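Side-chain contacts in outer membrane protein YopM (Yersinia pestis, PDB 1JL5), which probably acts as a leucine-rich repeat effector that alters host cell physiology and promotes bacterial survival in host tissues: residues 44-49 and 81-86; 124-129 and 136-141; 250-255 and 262-267. All blocks are in the same frame, centred on the assembly; numbering follows the deposited sequence.

Interaction 1: 44-49 and 81-86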
ATOM      1  N   SER A  44      40.555  -3.404 -25.904  1.00 27.71           N
ATOM      2  CA  SER A  44      41.229  -2.594 -24.906  1.00 27.39           C
ATOM      3  C   SER A  44      41.056  -1.133 -25.262  1.00 27.51           C
ATOM      4  O   SER A  44      40.944  -0.287 -24.383  1.00 29.89           O
ATOM      5  CB  SER A  44      42.706  -2.960 -24.835  1.00 26.26           C
ATOM      6  OG  SER A  44      42.836  -4.269 -24.303  1.00 27.11           O
ATOM      7  N   GLU A  45      41.024  -0.838 -26.557  1.00 28.40           N
ATOM      8  CA  GLU A  45      40.849   0.537 -27.005  1.00 30.19           C
ATOM      9  C   GLU A  45      39.440   0.951 -26.601  1.00 29.57           C
ATOM     10  O   GLU A  45      39.215   2.035 -26.062  1.00 29.23           O
ATOM     11  CB  GLU A  45      41.009   0.621 -28.520  1.00 33.33           C
ATOM     12  CG  GLU A  45      40.937   2.032 -29.086  1.00 41.60           C
ATOM     13  CD  GLU A  45      41.874   2.997 -28.376  1.00 47.85           C
ATOM     14  OE1 GLU A  45      42.989   2.582 -27.987  1.00 49.19           O
ATOM     15  OE2 GLU A  45      41.496   4.181 -28.216  1.00 52.37           O
ATOM     16  N   TRP A  46      38.492   0.066 -26.872  1.00 28.00           N
ATOM     17  CA  TRP A  46      37.107   0.314 -26.528  1.00 28.29           C
ATOM     18  C   TRP A  46      37.039   0.496 -25.017  1.00 28.13           C
ATOM     19  O   TRP A  46      36.394   1.411 -24.517  1.00 27.54           O
ATOM     20  CB  TRP A  46      36.255  -0.873 -26.953  1.00 26.93           C
ATOM     21  CG  TRP A  46      34.896  -0.857 -26.373  1.00 27.15           C
ATOM     22  CD1 TRP A  46      33.843  -0.079 -26.759  1.00 25.26           C
ATOM     23  CD2 TRP A  46      34.433  -1.655 -25.288  1.00 26.57           C
ATOM     24  NE1 TRP A  46      32.751  -0.347 -25.980  1.00 25.82           N
ATOM     25  CE2 TRP A  46      33.085  -1.311 -25.064  1.00 25.48           C
ATOM     26  CE3 TRP A  46      35.030  -2.631 -24.476  1.00 26.86           C
ATOM     27  CZ2 TRP A  46      32.318  -1.911 -24.067  1.00 24.47           C
ATOM     28  CZ3 TRP A  46      34.264  -3.230 -23.484  1.00 25.73           C
ATOM     29  CH2 TRP A  46      32.924  -2.864 -23.287  1.00 26.41           C
ATOM     30  N   GLU A  47      37.722  -0.376 -24.293  1.00 28.54           N
ATOM     31  CA  GLU A  47      37.729  -0.283 -22.850  1.00 32.07           C
ATOM     32  C   GLU A  47      38.234   1.077 -22.393  1.00 33.67           C
ATOM     33  O   GLU A  47      37.624   1.706 -21.531  1.00 34.08           O
ATOM     34  CB  GLU A  47      38.614  -1.363 -22.258  1.00 31.68           C
ATOM     35  CG  GLU A  47      38.563  -1.407 -20.756  1.00 34.06           C
ATOM     36  CD  GLU A  47      39.484  -2.451 -20.207  1.00 35.58           C
ATOM     37  OE1 GLU A  47      39.728  -3.446 -20.917  1.00 37.43           O
ATOM     38  OE2 GLU A  47      39.958  -2.289 -19.067  1.00 40.36           O
ATOM     39  N   ARG A  48      39.348   1.523 -22.972  1.00 34.98           N
ATOM     40  CA  ARG A  48      39.940   2.812 -22.615  1.00 36.87           C
ATOM     41  C   ARG A  48      39.003   3.956 -22.949  1.00 36.52           C
ATOM     42  O   ARG A  48      39.074   5.019 -22.338  1.00 37.66           O
ATOM     43  CB  ARG A  48      41.259   3.045 -23.364  1.00 38.64           C
ATOM     44  CG  ARG A  48      42.262   1.925 -23.241  1.00 43.89           C
ATOM     45  CD  ARG A  48      43.639   2.315 -23.763  1.00 47.98           C
ATOM     46  NE  ARG A  48      44.519   1.152 -23.825  1.00 51.28           N
ATOM     47  CZ  ARG A  48      44.577   0.315 -24.857  1.00 52.85           C
ATOM     48  NH1 ARG A  48      43.813   0.520 -25.923  1.00 51.71           N
ATOM     49  NH2 ARG A  48      45.386  -0.737 -24.816  1.00 53.73           N
ATOM     50  N   ASN A  49      38.136   3.745 -23.932  1.00 35.90           N
ATOM     51  CA  ASN A  49      37.208   4.787 -24.340  1.00 37.50           C
ATOM     52  C   ASN A  49      35.988   4.826 -23.456  1.00 37.25           C
ATOM     53  O   ASN A  49      35.056   5.587 -23.706  1.00 37.64           O
ATOM     54  CB  ASN A  49      36.775   4.590 -25.788  1.00 39.29           C
ATOM     55  CG  ASN A  49      37.919   4.734 -26.750  1.00 42.06           C
ATOM     56  OD1 ASN A  49      38.918   5.384 -26.445  1.00 43.91           O
ATOM     57  ND2 ASN A  49      37.780   4.141 -27.930  1.00 44.13           N
ATOM     58  N   LEU A  81      26.691  -4.337 -17.582  1.00 33.53           N
ATOM     59  CA  LEU A  81      28.055  -3.846 -17.488  1.00 31.99           C
ATOM     60  C   LEU A  81      28.074  -2.355 -17.760  1.00 30.94           C
ATOM     61  O   LEU A  81      29.133  -1.747 -17.881  1.00 32.41           O
ATOM     62  CB  LEU A  81      28.953  -4.586 -18.478  1.00 30.16           C
ATOM     63  CG  LEU A  81      29.108  -6.077 -18.172  1.00 30.88           C
ATOM     64  CD1 LEU A  81      30.097  -6.712 -19.143  1.00 28.84           C
ATOM     65  CD2 LEU A  81      29.587  -6.243 -16.734  1.00 28.77           C
ATOM     66  N   GLY A  82      26.885  -1.774 -17.852  1.00 29.72           N
ATOM     67  CA  GLY A  82      26.762  -0.351 -18.099  1.00 30.57           C
ATOM     68  C   GLY A  82      27.425   0.093 -19.384  1.00 31.67           C
ATOM     69  O   GLY A  82      27.766   1.262 -19.543  1.00 32.52           O
ATOM     70  N   LEU A  83      27.595  -0.836 -20.314  1.00 31.59           N
ATOM     71  CA  LEU A  83      28.238  -0.522 -21.582  1.00 30.50           C
ATOM     72  C   LEU A  83      27.400   0.403 -22.447  1.00 30.85           C
ATOM     73  O   LEU A  83      26.261   0.087 -22.780  1.00 31.83           O
ATOM     74  CB  LEU A  83      28.520  -1.812 -22.340  1.00 28.37           C
ATOM     75  CG  LEU A  83      29.201  -2.867 -21.473  1.00 28.81           C
ATOM     76  CD1 LEU A  83      29.516  -4.087 -22.315  1.00 27.71           C
ATOM     77  CD2 LEU A  83      30.468  -2.285 -20.853  1.00 27.98           C
ATOM     78  N   SER A  84      27.962   1.553 -22.802  1.00 29.66           N
ATOM     79  CA  SER A  84      27.254   2.501 -23.646  1.00 29.39           C
ATOM     80  C   SER A  84      27.479   2.093 -25.093  1.00 28.51           C
ATOM     81  O   SER A  84      26.914   2.673 -26.015  1.00 30.43           O
ATOM     82  CB  SER A  84      27.763   3.923 -23.413  1.00 29.24           C
ATOM     83  OG  SER A  84      29.157   4.005 -23.618  1.00 30.94           O
ATOM     84  N   SER A  85      28.319   1.087 -25.284  1.00 26.76           N
ATOM     85  CA  SER A  85      28.591   0.580 -26.618  1.00 26.81           C
ATOM     86  C   SER A  85      29.319  -0.732 -26.468  1.00 26.05           C
ATOM     87  O   SER A  85      29.834  -1.056 -25.396  1.00 25.85           O
ATOM     88  CB  SER A  85      29.475   1.542 -27.418  1.00 27.17           C
ATOM     89  OG  SER A  85      30.823   1.462 -26.981  1.00 28.90           O
ATOM     90  N   LEU A  86      29.336  -1.496 -27.545  1.00 25.75           N
ATOM     91  CA  LEU A  86      30.036  -2.757 -27.553  1.00 26.22           C
ATOM     92  C   LEU A  86      31.070  -2.622 -28.639  1.00 25.85           C
ATOM     93  O   LEU A  86      30.829  -1.988 -29.660  1.00 26.83           O
ATOM     94  CB  LEU A  86      29.103  -3.917 -27.894  1.00 25.95           C
ATOM     95  CG  LEU A  86      27.984  -4.221 -26.903  1.00 26.68           C
ATOM     96  CD1 LEU A  86      27.268  -5.490 -27.336  1.00 24.63           C
ATOM     97  CD2 LEU A  86      28.569  -4.387 -25.507  1.00 23.91           C
TER
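W46, on helix 36-48, drives its indole against the 81-86 loop of the first leucine-rich repeat (residues 72-91), so that the N-terminal helical hairpin is joined to the start of the repeat solenoid. With CG anti to the backbone N (chi1 167°), CB leaves the helix toward the loop and the ring arrives edge first. CD1 passes S85 OG at 3.4 Å. Next along that edge, NE1 gives its hydrogen to S85 OG over 2.8 Å. The hydroxyl oxygen lies almost exactly in the indole plane, and the bond is bent within that plane, with an angle of 145° at the hydrogen. A weak second bond runs from NE1 to the S85 carbonyl O, so one residue takes both. CE2 and CZ2 then run past S85 O, CZ2 at 2.9 Å, and CZ2 also lies 3.7 Å from L83 CD2, the two side chains crossing at about a right angle. Over one face of the indole lies the backbone carbon of L86. R58 of helix 58-71 makes a cation-pi contact with W46 and also hydrogen-bonds its carbonyl O, while A61 of that helix packs on the side chain. At the far tip of the indole, CH2 rests 3.5 Å from L83 CD2.

Interaction 2: 124-129 and 136-141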
ATOM      1  N   LYS A 124      17.824   2.467 -30.295  1.00 34.15           N
ATOM      2  CA  LYS A 124      16.712   3.147 -30.940  1.00 35.81           C
ATOM      3  C   LYS A 124      16.453   2.489 -32.279  1.00 34.67           C
ATOM      4  O   LYS A 124      15.401   2.675 -32.889  1.00 36.13           O
ATOM      5  CB  LYS A 124      17.023   4.633 -31.135  1.00 38.88           C
ATOM      6  CG  LYS A 124      17.173   5.403 -29.830  1.00 43.79           C
ATOM      7  CD  LYS A 124      17.106   6.911 -30.056  1.00 47.72           C
ATOM      8  CE  LYS A 124      15.743   7.328 -30.597  1.00 51.12           C
ATOM      9  NZ  LYS A 124      15.609   8.807 -30.764  1.00 53.16           N
ATOM     10  N   ALA A 125      17.422   1.703 -32.730  1.00 33.53           N
ATOM     11  CA  ALA A 125      17.294   1.014 -34.001  1.00 32.33           C
ATOM     12  C   ALA A 125      18.151  -0.236 -34.010  1.00 31.77           C
ATOM     13  O   ALA A 125      19.068  -0.385 -33.206  1.00 31.27           O
ATOM     14  CB  ALA A 125      17.706   1.934 -35.139  1.00 30.97           C
ATOM     15  N   LEU A 126      17.829  -1.140 -34.921  1.00 30.63           N
ATOM     16  CA  LEU A 126      18.569  -2.378 -35.074  1.00 31.17           C
ATOM     17  C   LEU A 126      18.912  -2.483 -36.541  1.00 31.63           C
ATOM     18  O   LEU A 126      18.101  -2.148 -37.401  1.00 32.62           O
ATOM     19  CB  LEU A 126      17.715  -3.588 -34.697  1.00 30.78           C
ATOM     20  CG  LEU A 126      17.287  -3.810 -33.252  1.00 30.89           C
ATOM     21  CD1 LEU A 126      16.368  -5.025 -33.197  1.00 29.77           C
ATOM     22  CD2 LEU A 126      18.510  -4.019 -32.378  1.00 30.64           C
ATOM     23  N   SER A 127      20.120  -2.934 -36.832  1.00 30.91           N
ATOM     24  CA  SER A 127      20.506  -3.103 -38.216  1.00 32.23           C
ATOM     25  C   SER A 127      19.763  -4.355 -38.636  1.00 32.67           C
ATOM     26  O   SER A 127      19.252  -5.084 -37.785  1.00 32.02           O
ATOM     27  CB  SER A 127      22.011  -3.318 -38.321  1.00 30.47           C
ATOM     28  OG  SER A 127      22.701  -2.166 -37.885  1.00 31.39           O
ATOM     29  N   ASP A 128      19.686  -4.604 -39.934  1.00 33.51           N
ATOM     30  CA  ASP A 128      19.004  -5.791 -40.402  1.00 33.22           C
ATOM     31  C   ASP A 128      19.561  -6.958 -39.621  1.00 32.99           C
ATOM     32  O   ASP A 128      20.764  -7.060 -39.405  1.00 32.73           O
ATOM     33  CB  ASP A 128      19.216  -5.975 -41.897  1.00 35.28           C
ATOM     34  CG  ASP A 128      18.647  -4.829 -42.691  1.00 37.29           C
ATOM     35  OD1 ASP A 128      17.631  -4.261 -42.241  1.00 39.26           O
ATOM     36  OD2 ASP A 128      19.204  -4.496 -43.758  1.00 42.26           O
ATOM     37  N   LEU A 129      18.668  -7.831 -39.181  1.00 32.80           N
ATOM     38  CA  LEU A 129      19.050  -8.974 -38.376  1.00 33.07           C
ATOM     39  C   LEU A 129      20.008  -9.945 -39.032  1.00 34.42           C
ATOM     40  O   LEU A 129      20.003 -10.124 -40.250  1.00 34.51           O
ATOM     41  CB  LEU A 129      17.803  -9.742 -37.944  1.00 31.20           C
ATOM     42  CG  LEU A 129      16.734  -8.921 -37.230  1.00 31.13           C
ATOM     43  CD1 LEU A 129      15.587  -9.842 -36.840  1.00 30.52           C
ATOM     44  CD2 LEU A 129      17.335  -8.241 -35.997  1.00 29.11           C
ATOM     45  N   LEU A 136      15.585 -12.780 -30.885  1.00 28.73           N
ATOM     46  CA  LEU A 136      15.782 -11.346 -30.941  1.00 27.92           C
ATOM     47  C   LEU A 136      15.246 -10.756 -29.645  1.00 29.03           C
ATOM     48  O   LEU A 136      14.060 -10.450 -29.531  1.00 29.15           O
ATOM     49  CB  LEU A 136      15.038 -10.740 -32.128  1.00 27.64           C
ATOM     50  CG  LEU A 136      15.134  -9.216 -32.237  1.00 25.79           C
ATOM     51  CD1 LEU A 136      16.585  -8.802 -32.380  1.00 26.95           C
ATOM     52  CD2 LEU A 136      14.320  -8.736 -33.421  1.00 27.10           C
ATOM     53  N   GLY A 137      16.130 -10.622 -28.663  1.00 28.78           N
ATOM     54  CA  GLY A 137      15.744 -10.067 -27.381  1.00 27.41           C
ATOM     55  C   GLY A 137      16.197  -8.629 -27.294  1.00 27.43           C
ATOM     56  O   GLY A 137      17.356  -8.353 -26.981  1.00 27.83           O
ATOM     57  N   VAL A 138      15.284  -7.708 -27.577  1.00 25.72           N
ATOM     58  CA  VAL A 138      15.594  -6.286 -27.542  1.00 26.75           C
ATOM     59  C   VAL A 138      14.557  -5.536 -26.723  1.00 26.07           C
ATOM     60  O   VAL A 138      14.267  -4.368 -26.979  1.00 25.96           O
ATOM     61  CB  VAL A 138      15.615  -5.701 -28.955  1.00 27.65           C
ATOM     62  CG1 VAL A 138      16.746  -6.321 -29.759  1.00 28.73           C
ATOM     63  CG2 VAL A 138      14.284  -5.970 -29.632  1.00 28.57           C
ATOM     64  N   SER A 139      13.991  -6.213 -25.739  1.00 25.70           N
ATOM     65  CA  SER A 139      12.992  -5.578 -24.910  1.00 26.79           C
ATOM     66  C   SER A 139      13.659  -4.469 -24.120  1.00 27.57           C
ATOM     67  O   SER A 139      14.881  -4.451 -23.963  1.00 27.15           O
ATOM     68  CB  SER A 139      12.371  -6.586 -23.945  1.00 24.14           C
ATOM     69  OG  SER A 139      13.330  -7.025 -23.003  1.00 25.09           O
ATOM     70  N   ASN A 140      12.850  -3.535 -23.637  1.00 27.91           N
ATOM     71  CA  ASN A 140      13.364  -2.446 -22.837  1.00 27.63           C
ATOM     72  C   ASN A 140      14.474  -1.687 -23.530  1.00 27.31           C
ATOM     73  O   ASN A 140      15.601  -1.600 -23.047  1.00 27.38           O
ATOM     74  CB  ASN A 140      13.845  -2.986 -21.501  1.00 27.79           C
ATOM     75  CG  ASN A 140      12.741  -3.665 -20.737  1.00 30.65           C
ATOM     76  OD1 ASN A 140      11.700  -3.067 -20.487  1.00 31.63           O
ATOM     77  ND2 ASN A 140      12.955  -4.921 -20.364  1.00 35.31           N
ATOM     78  N   ASN A 141      14.138  -1.149 -24.686  1.00 25.81           N
ATOM     79  CA  ASN A 141      15.067  -0.354 -25.447  1.00 27.87           C
ATOM     80  C   ASN A 141      14.257   0.816 -25.934  1.00 27.75           C
ATOM     81  O   ASN A 141      13.185   1.089 -25.399  1.00 27.73           O
ATOM     82  CB  ASN A 141      15.650  -1.168 -26.600  1.00 24.88           C
ATOM     83  CG  ASN A 141      16.887  -1.929 -26.186  1.00 25.61           C
ATOM     84  OD1 ASN A 141      17.946  -1.337 -26.000  1.00 26.93           O
ATOM     85  ND2 ASN A 141      16.758  -3.238 -26.013  1.00 22.77           N
TER
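L126 and L129 are the residues of 124-129 that reach across to 136-141, and both enter the leucine core between two successive repeats. K124 stands first, its backbone tied to E144; its side chain leaves the backbone away from 136-141, and its ammonium forms a salt bridge with the same residue. L126 then turns toward the strand. Its CG is anti to its own carbonyl carbon (chi1 -68°), which sends both methyls toward the strand side. CD1 meets V138 CG1 at 3.7 Å and L136 CD1 at 3.9 Å, tip to tip with each side chain, while CD2 lies 3.9 Å from V138 CG1. Past S127 and D128 the chain bends, and L129 brings a second pair of methyls inward. L129 CD2 sits 3.7 Å from L136 CD1, and L129 CD1 is 3.8 Å from L136 CD2; the side chains cross at about a right angle, and both branches of L136 are in contact. Beyond V138 the chain turns, and N141 ND2 donates to V138 O over 2.9 Å, nearly straight but from above the carbonyl plane. N141 also bonds V118 O and L123 N of the preceding turn. Strand 135-137 lies parallel between 115-117 and 157-159, with G137 bonded to L116 and V118 on one side and L136 to I157 and D159 on the other.

Interaction 3: 250-255 and 262-267. With CA (calcium ion), chain B; CA (calcium ion), chain C.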
ATOM      1  N   LYS A 250     -16.475  -5.695 -24.457  1.00 22.96           N
ATOM      2  CA  LYS A 250     -17.835  -5.655 -23.926  1.00 24.95           C
ATOM      3  C   LYS A 250     -18.293  -7.105 -23.873  1.00 23.72           C
ATOM      4  O   LYS A 250     -19.195  -7.471 -23.124  1.00 24.01           O
ATOM      5  CB  LYS A 250     -18.771  -4.873 -24.850  1.00 28.98           C
ATOM      6  CG  LYS A 250     -18.299  -3.489 -25.236  1.00 35.34           C
ATOM      7  CD  LYS A 250     -17.193  -3.571 -26.277  1.00 41.93           C
ATOM      8  CE  LYS A 250     -16.738  -2.194 -26.721  1.00 42.02           C
ATOM      9  NZ  LYS A 250     -15.582  -2.295 -27.651  1.00 44.94           N
ATOM     10  N   THR A 251     -17.669  -7.921 -24.709  1.00 21.43           N
ATOM     11  CA  THR A 251     -17.977  -9.336 -24.774  1.00 23.68           C
ATOM     12  C   THR A 251     -16.730 -10.052 -25.227  1.00 23.69           C
ATOM     13  O   THR A 251     -15.795  -9.449 -25.750  1.00 24.32           O
ATOM     14  CB  THR A 251     -19.080  -9.654 -25.811  1.00 24.03           C
ATOM     15  OG1 THR A 251     -18.609  -9.304 -27.117  1.00 28.21           O
ATOM     16  CG2 THR A 251     -20.348  -8.879 -25.515  1.00 24.96           C
ATOM     17  N   LEU A 252     -16.727 -11.354 -25.024  1.00 24.89           N
ATOM     18  CA  LEU A 252     -15.613 -12.162 -25.445  1.00 23.92           C
ATOM     19  C   LEU A 252     -16.176 -13.044 -26.528  1.00 23.94           C
ATOM     20  O   LEU A 252     -17.356 -13.393 -26.501  1.00 22.63           O
ATOM     21  CB  LEU A 252     -15.112 -13.027 -24.300  1.00 22.78           C
ATOM     22  CG  LEU A 252     -14.589 -12.275 -23.087  1.00 22.12           C
ATOM     23  CD1 LEU A 252     -14.024 -13.272 -22.087  1.00 23.71           C
ATOM     24  CD2 LEU A 252     -13.521 -11.283 -23.529  1.00 21.86           C
ATOM     25  N   PRO A 253     -15.354 -13.386 -27.516  1.00 24.00           N
ATOM     26  CA  PRO A 253     -15.844 -14.250 -28.585  1.00 24.02           C
ATOM     27  C   PRO A 253     -15.943 -15.616 -27.945  1.00 24.11           C
ATOM     28  O   PRO A 253     -15.614 -15.788 -26.768  1.00 23.08           O
ATOM     29  CB  PRO A 253     -14.709 -14.226 -29.606  1.00 23.52           C
ATOM     30  CG  PRO A 253     -13.961 -12.946 -29.289  1.00 25.55           C
ATOM     31  CD  PRO A 253     -13.990 -12.912 -27.799  1.00 24.04           C
ATOM     32  N   ASP A 254     -16.398 -16.592 -28.710  1.00 24.54           N
ATOM     33  CA  ASP A 254     -16.439 -17.937 -28.193  1.00 24.07           C
ATOM     34  C   ASP A 254     -14.973 -18.170 -27.903  1.00 23.43           C
ATOM     35  O   ASP A 254     -14.107 -17.858 -28.719  1.00 23.57           O
ATOM     36  CB  ASP A 254     -16.963 -18.872 -29.261  1.00 26.17           C
ATOM     37  CG  ASP A 254     -18.383 -18.560 -29.610  1.00 28.12           C
ATOM     38  OD1 ASP A 254     -19.221 -18.644 -28.697  1.00 28.60           O
ATOM     39  OD2 ASP A 254     -18.660 -18.208 -30.773  1.00 32.94           O
ATOM     40  N   LEU A 255     -14.695 -18.695 -26.728  1.00 22.56           N
ATOM     41  CA  LEU A 255     -13.330 -18.900 -26.303  1.00 23.37           C
ATOM     42  C   LEU A 255     -12.597 -20.068 -26.929  1.00 24.46           C
ATOM     43  O   LEU A 255     -13.203 -20.960 -27.517  1.00 26.42           O
ATOM     44  CB  LEU A 255     -13.318 -19.044 -24.790  1.00 20.97           C
ATOM     45  CG  LEU A 255     -13.877 -17.797 -24.108  1.00 22.33           C
ATOM     46  CD1 LEU A 255     -14.018 -18.041 -22.621  1.00 21.38           C
ATOM     47  CD2 LEU A 255     -12.951 -16.616 -24.389  1.00 20.91           C
ATOM     48  N   LEU A 262      -7.734 -17.202 -18.639  1.00 20.08           N
ATOM     49  CA  LEU A 262      -8.401 -16.086 -19.257  1.00 19.39           C
ATOM     50  C   LEU A 262      -8.350 -14.926 -18.298  1.00 19.33           C
ATOM     51  O   LEU A 262      -8.911 -14.977 -17.207  1.00 19.78           O
ATOM     52  CB  LEU A 262      -9.858 -16.415 -19.574  1.00 19.21           C
ATOM     53  CG  LEU A 262     -10.639 -15.237 -20.157  1.00 19.05           C
ATOM     54  CD1 LEU A 262      -9.999 -14.789 -21.460  1.00 20.11           C
ATOM     55  CD2 LEU A 262     -12.083 -15.633 -20.370  1.00 18.86           C
ATOM     56  N   ASN A 263      -7.632 -13.892 -18.692  1.00 18.43           N
ATOM     57  CA  ASN A 263      -7.574 -12.715 -17.872  1.00 18.90           C
ATOM     58  C   ASN A 263      -8.145 -11.613 -18.731  1.00 17.29           C
ATOM     59  O   ASN A 263      -7.553 -11.223 -19.731  1.00 17.85           O
ATOM     60  CB  ASN A 263      -6.152 -12.356 -17.478  1.00 19.59           C
ATOM     61  CG  ASN A 263      -6.116 -11.189 -16.536  1.00 20.75           C
ATOM     62  OD1 ASN A 263      -6.948 -10.287 -16.625  1.00 23.44           O
ATOM     63  ND2 ASN A 263      -5.159 -11.189 -15.627  1.00 22.41           N
ATOM     64  N   VAL A 264      -9.325 -11.144 -18.360  1.00 16.69           N
ATOM     65  CA  VAL A 264      -9.960 -10.069 -19.095  1.00 17.64           C
ATOM     66  C   VAL A 264     -10.289  -9.027 -18.058  1.00 16.86           C
ATOM     67  O   VAL A 264     -11.288  -8.317 -18.143  1.00 20.34           O
ATOM     68  CB  VAL A 264     -11.228 -10.544 -19.791  1.00 15.95           C
ATOM     69  CG1 VAL A 264     -10.852 -11.404 -20.975  1.00 14.96           C
ATOM     70  CG2 VAL A 264     -12.096 -11.315 -18.812  1.00 14.93           C
ATOM     71  N   ARG A 265      -9.422  -8.968 -17.061  1.00 17.26           N
ATOM     72  CA  ARG A 265      -9.566  -8.031 -15.975  1.00 18.88           C
ATOM     73  C   ARG A 265      -9.743  -6.650 -16.559  1.00 17.05           C
ATOM     74  O   ARG A 265      -9.103  -6.284 -17.541  1.00 15.64           O
ATOM     75  CB  ARG A 265      -8.324  -8.057 -15.086  1.00 20.32           C
ATOM     76  CG  ARG A 265      -8.228  -6.910 -14.099  1.00 25.25           C
ATOM     77  CD  ARG A 265      -6.978  -7.078 -13.262  1.00 28.69           C
ATOM     78  NE  ARG A 265      -6.654  -5.903 -12.461  1.00 34.88           N
ATOM     79  CZ  ARG A 265      -7.285  -5.544 -11.348  1.00 36.90           C
ATOM     80  NH1 ARG A 265      -8.296  -6.269 -10.879  1.00 36.46           N
ATOM     81  NH2 ARG A 265      -6.892  -4.457 -10.695  1.00 36.58           N
ATOM     82  N   ASP A 266     -10.634  -5.899 -15.940  1.00 16.54           N
ATOM     83  CA  ASP A 266     -10.910  -4.552 -16.350  1.00 15.61           C
ATOM     84  C   ASP A 266     -11.297  -4.428 -17.804  1.00 16.76           C
ATOM     85  O   ASP A 266     -10.514  -4.009 -18.664  1.00 15.56           O
ATOM     86  CB  ASP A 266      -9.721  -3.644 -16.070  1.00 16.20           C
ATOM     87  CG  ASP A 266     -10.106  -2.193 -16.131  1.00 17.42           C
ATOM     88  OD1 ASP A 266     -11.253  -1.920 -16.539  1.00 18.69           O
ATOM     89  OD2 ASP A 266      -9.281  -1.333 -15.780  1.00 18.02           O
ATOM     90  N   ASN A 267     -12.525  -4.825 -18.067  1.00 16.13           N
ATOM     91  CA  ASN A 267     -13.096  -4.713 -19.382  1.00 18.40           C
ATOM     92  C   ASN A 267     -14.530  -4.397 -19.077  1.00 17.76           C
ATOM     93  O   ASN A 267     -14.855  -4.059 -17.946  1.00 17.68           O
ATOM     94  CB  ASN A 267     -12.932  -6.007 -20.166  1.00 18.16           C
ATOM     95  CG  ASN A 267     -11.594  -6.072 -20.861  1.00 18.33           C
ATOM     96  OD1 ASN A 267     -11.337  -5.304 -21.789  1.00 18.61           O
ATOM     97  ND2 ASN A 267     -10.720  -6.967 -20.402  1.00 15.95           N
TER
HETATM   98 CA    CA B2001      -7.307  -0.966 -15.495  1.00 18.84          CA
HETATM   99 CA    CA C2002     -12.835  -0.414 -16.033  1.00 19.20          CA
HETATM  100  O   HOH W   1     -10.795   0.769 -16.145  1.00 15.32           O
HETATM  101  O   HOH W   2      -5.157  -0.730 -14.985  1.00 24.95           O
HETATM  102  O   HOH W   3      -7.508  -2.363 -13.797  1.00 20.04           O
HETATM  103  O   HOH W   4      -7.500   0.859 -16.919  1.00 22.45           O
HETATM  104  O   HOH W   5     -12.207  -0.941 -13.878  1.00 19.09           O
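The backbones of 250-255 and 262-267 stay well apart, with CA atoms 8.8 Å from L252 to V264, and side chains alone fill the gap. L252 reaches L262 and V264 tip to tip: its CD1 touches L262 CD2 at 3.5 Å and its CD2 meets V264 CG1 at 3.7 Å. L255 comes in at about a right angle to L262, and L255 CD1 lies 3.8 Å from L262 CD2, so that one methyl of L262 serves both leucines. Behind this core, N263 OD1 accepts from R265 N in an Asx turn, and N267 ND2 donates to V264 O from above the carbonyl plane over 2.7 Å. The turn places D266 away from 250-255, and CG anti to the backbone N (chi1 -164°) extends its carboxylate to bridge two calcium ions: OD2 binds one at 2.0 Å and OD1 the other at 2.2 Å. A water bound to the second ion also donates to OD2. N246 joins the first ion together with N326 of the third subunit, and E308 and N307 of that subunit bind the second; its K328 hydrogen-bonds D266 O. This is a leucine-rich repeat core whose following turn supplies an aspartate to a two-calcium site between subunits of the tetramer.

In the fold
Interactions 2 and 3 join equivalent elements of different repeats: the loop closing one repeat packs on the strand and turn opening the next, both by leucine and valine methyls alone. Their centres lie 32 Å apart, on opposite sides of the chain's centre. Interaction 3 is fully buried, whereas both leucines of 124-129 remain partly exposed. Interaction 1, centred about 19 Å from interaction 2, is also buried but joins a helix to the first repeat, and adds hydrogen bonds from an indole to its apolar contact. Metal enters at interaction 3, where the turn meets another subunit; no other chain touches the segments of interaction 2.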